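Local coordinates for replication initiator protein (Staphylococcus aureus subsp. aureus, PDB 4PTA) that probably initiates replication of staphylococcal multiresistance plasmids by assembling on the replication origin through an N-terminal winged-helix-type domain, at residues A[94-99]-A[109-114]. Numbering follows the deposited sequence.
Sequences LLIQKR and YLLKPA
Ile96 and Tyr109 form an antiparallel hydrogen-bonded pair: Ile96 N donates to Tyr109 O (2.8 Å), and Tyr109 N returns a bond to Ile96 O. One pair further, Leu95 faces Leu110 without such bonds, though Leu95 CA directs a CA-H...O contact at Tyr109 O. Leu111 N adds a third backbone hydrogen bond, to Leu94 O (3.0 Å). The Ile96 side chain can be traced outward: CB rests on Tyr109 CB (3.9 Å), CG1 lies against Leu111 CD1 (3.5 Å), and the terminal CD1 touches the same methyl. With CG1 anti to the carbonyl carbon (chi1 -68°), the ethyl arm is carried across the Leu111 side chain at a slant. Phe5 of a second subunit covers Ile96 and Leu111 and meets the Tyr109 ring edge-to-face. Leu94 CD1 meets Pro113 CA at 3.9 Å. These contacts fasten together the two strands of a beta hairpin, consistent with the wing of a winged-helix fold. Leu95 and Leu94 settle on Leu89 of helix 79-91, and Leu110 packs against Tyr40 and Leu43 of helix 34-44.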
ATOM      1  N   LEU A  94      19.196  -3.675  12.556  1.00 36.85           N
ATOM      2  CA  LEU A  94      17.892  -3.920  11.954  1.00 27.34           C
ATOM      3  C   LEU A  94      17.106  -4.898  12.816  1.00 27.90           C
ATOM      4  O   LEU A  94      15.918  -5.116  12.601  1.00 23.13           O
ATOM      5  CB  LEU A  94      18.061  -4.479  10.543  1.00 23.08           C
ATOM      6  CG  LEU A  94      17.549  -3.651   9.365  1.00 26.67           C
ATOM      7  CD1 LEU A  94      17.652  -2.157   9.624  1.00 25.32           C
ATOM      8  CD2 LEU A  94      18.298  -4.043   8.096  1.00 30.97           C
ATOM      9  N   LEU A  95      17.785  -5.480  13.801  1.00 34.17           N
ATOM     10  CA  LEU A  95      17.169  -6.453  14.697  1.00 39.99           C
ATOM     11  C   LEU A  95      17.809  -6.374  16.080  1.00 34.38           C
ATOM     12  O   LEU A  95      19.009  -6.128  16.204  1.00 43.24           O
ATOM     13  CB  LEU A  95      17.313  -7.867  14.116  1.00 35.09           C
ATOM     14  CG  LEU A  95      16.498  -9.032  14.690  1.00 34.30           C
ATOM     15  CD1 LEU A  95      16.658 -10.262  13.813  1.00 45.07           C
ATOM     16  CD2 LEU A  95      16.893  -9.362  16.114  1.00 52.46           C
ATOM     17  N   ILE A  96      17.006  -6.576  17.118  1.00 37.10           N
ATOM     18  CA  ILE A  96      17.520  -6.658  18.481  1.00 42.24           C
ATOM     19  C   ILE A  96      17.047  -7.938  19.157  1.00 48.62           C
ATOM     20  O   ILE A  96      15.847  -8.163  19.303  1.00 45.01           O
ATOM     21  CB  ILE A  96      17.075  -5.460  19.338  1.00 44.85           C
ATOM     22  CG1 ILE A  96      17.736  -4.174  18.845  1.00 52.41           C
ATOM     23  CG2 ILE A  96      17.424  -5.692  20.797  1.00 45.08           C
ATOM     24  CD1 ILE A  96      17.431  -2.966  19.707  1.00 57.55           C
ATOM     25  N   GLN A  97      17.992  -8.781  19.561  1.00 69.98           N
ATOM     26  CA  GLN A  97      17.662  -9.979  20.324  1.00 63.39           C
ATOM     27  C   GLN A  97      17.857  -9.738  21.817  1.00 63.20           C
ATOM     28  O   GLN A  97      18.866 -10.146  22.389  1.00 76.88           O
ATOM     29  CB  GLN A  97      18.507 -11.176  19.872  1.00 57.78           C
ATOM     30  CG  GLN A  97      18.152 -11.709  18.493  1.00 67.81           C
ATOM     31  CD  GLN A  97      18.866 -13.009  18.155  1.00 68.99           C
ATOM     32  OE1 GLN A  97      18.249 -14.076  18.105  1.00 53.64           O
ATOM     33  NE2 GLN A  97      20.169 -12.924  17.910  1.00 62.15           N
ATOM     34  N   LYS A  98      16.901  -9.057  22.442  1.00 56.69           N
ATOM     35  CA  LYS A  98      16.927  -8.876  23.886  1.00 57.17           C
ATOM     36  C   LYS A  98      16.446 -10.148  24.573  1.00 70.74           C
ATOM     37  O   LYS A  98      15.280 -10.256  24.961  1.00 64.73           O
ATOM     38  CB  LYS A  98      16.073  -7.678  24.319  1.00 64.16           C
ATOM     39  CG  LYS A  98      16.777  -6.325  24.210  1.00 62.38           C
ATOM     40  CD  LYS A  98      16.058  -5.264  25.036  1.00 57.75           C
ATOM     41  CE  LYS A  98      16.779  -3.917  24.999  1.00 68.76           C
ATOM     42  NZ  LYS A  98      16.471  -3.119  23.775  1.00 39.44           N
ATOM     43  N   ARG A  99      17.358 -11.107  24.708  1.00 78.57           N
ATOM     44  CA  ARG A  99      17.072 -12.390  25.342  1.00 81.37           C
ATOM     45  C   ARG A  99      16.252 -12.236  26.620  1.00 74.27           C
ATOM     46  O   ARG A  99      16.112 -13.181  27.397  1.00 54.24           O
ATOM     47  CB  ARG A  99      18.371 -13.134  25.632  1.00 77.11           C
ATOM     48  N   TYR A 109      13.220  -7.916  18.375  1.00 45.66           N
ATOM     49  CA  TYR A 109      12.675  -6.612  18.024  1.00 39.05           C
ATOM     50  C   TYR A 109      13.148  -6.247  16.629  1.00 36.99           C
ATOM     51  O   TYR A 109      14.341  -6.045  16.414  1.00 36.02           O
ATOM     52  CB  TYR A 109      13.152  -5.531  19.002  1.00 47.50           C
ATOM     53  CG  TYR A 109      12.387  -5.445  20.308  1.00 45.32           C
ATOM     54  CD1 TYR A 109      12.941  -5.921  21.489  1.00 59.92           C
ATOM     55  CD2 TYR A 109      11.125  -4.866  20.364  1.00 40.99           C
ATOM     56  CE1 TYR A 109      12.255  -5.838  22.688  1.00 51.26           C
ATOM     57  CE2 TYR A 109      10.428  -4.782  21.558  1.00 43.29           C
ATOM     58  CZ  TYR A 109      11.000  -5.271  22.716  1.00 54.47           C
ATOM     59  OH  TYR A 109      10.317  -5.190  23.909  1.00 59.46           O
ATOM     60  N   LEU A 110      12.223  -6.177  15.677  1.00 31.30           N
ATOM     61  CA  LEU A 110      12.551  -5.621  14.372  1.00 26.07           C
ATOM     62  C   LEU A 110      12.699  -4.112  14.517  1.00 28.98           C
ATOM     63  O   LEU A 110      11.961  -3.471  15.274  1.00 24.84           O
ATOM     64  CB  LEU A 110      11.473  -5.942  13.333  1.00 29.14           C
ATOM     65  CG  LEU A 110      11.844  -6.869  12.174  1.00 30.25           C
ATOM     66  CD1 LEU A 110      10.931  -6.606  10.998  1.00 31.99           C
ATOM     67  CD2 LEU A 110      13.286  -6.678  11.761  1.00 31.59           C
ATOM     68  N   LEU A 111      13.658  -3.548  13.801  1.00 19.82           N
ATOM     69  CA  LEU A 111      13.838  -2.109  13.809  1.00 26.67           C
ATOM     70  C   LEU A 111      13.704  -1.572  12.391  1.00 29.39           C
ATOM     71  O   LEU A 111      14.039  -2.255  11.422  1.00 22.94           O
ATOM     72  CB  LEU A 111      15.201  -1.746  14.395  1.00 31.53           C
ATOM     73  CG  LEU A 111      15.501  -2.368  15.763  1.00 35.09           C
ATOM     74  CD1 LEU A 111      16.925  -2.068  16.207  1.00 34.19           C
ATOM     75  CD2 LEU A 111      14.501  -1.899  16.801  1.00 27.80           C
ATOM     76  N   LYS A 112      13.196  -0.352  12.265  1.00 25.58           N
ATOM     77  CA  LYS A 112      13.100   0.280  10.964  1.00 30.49           C
ATOM     78  C   LYS A 112      14.470   0.809  10.573  1.00 28.91           C
ATOM     79  O   LYS A 112      15.280   1.141  11.436  1.00 39.82           O
ATOM     80  CB  LYS A 112      12.056   1.397  10.974  1.00 30.39           C
ATOM     81  CG  LYS A 112      11.704   1.896  12.360  1.00 45.14           C
ATOM     82  CD  LYS A 112      10.717   3.049  12.306  1.00 50.77           C
ATOM     83  CE  LYS A 112       9.358   2.604  11.812  1.00 37.28           C
ATOM     84  NZ  LYS A 112       8.362   3.707  11.921  1.00 45.40           N
ATOM     85  N   PRO A 113      14.742   0.874   9.268  1.00 30.90           N
ATOM     86  CA  PRO A 113      16.052   1.290   8.766  1.00 26.49           C
ATOM     87  C   PRO A 113      16.313   2.779   8.960  1.00 35.48           C
ATOM     88  O   PRO A 113      15.403   3.544   9.284  1.00 36.53           O
ATOM     89  CB  PRO A 113      15.966   0.974   7.275  1.00 34.92           C
ATOM     90  CG  PRO A 113      14.506   1.055   6.961  1.00 28.97           C
ATOM     91  CD  PRO A 113      13.795   0.564   8.179  1.00 22.63           C
ATOM     92  N   ALA A 114      17.561   3.179   8.760  1.00 35.42           N
ATOM     93  CA  ALA A 114      17.918   4.584   8.800  1.00 34.86           C
ATOM     94  C   ALA A 114      17.829   5.186   7.403  1.00 35.48           C
ATOM     95  O   ALA A 114      17.845   4.470   6.401  1.00 39.66           O
ATOM     96  CB  ALA A 114      19.313   4.759   9.373  1.00 30.81           C
TER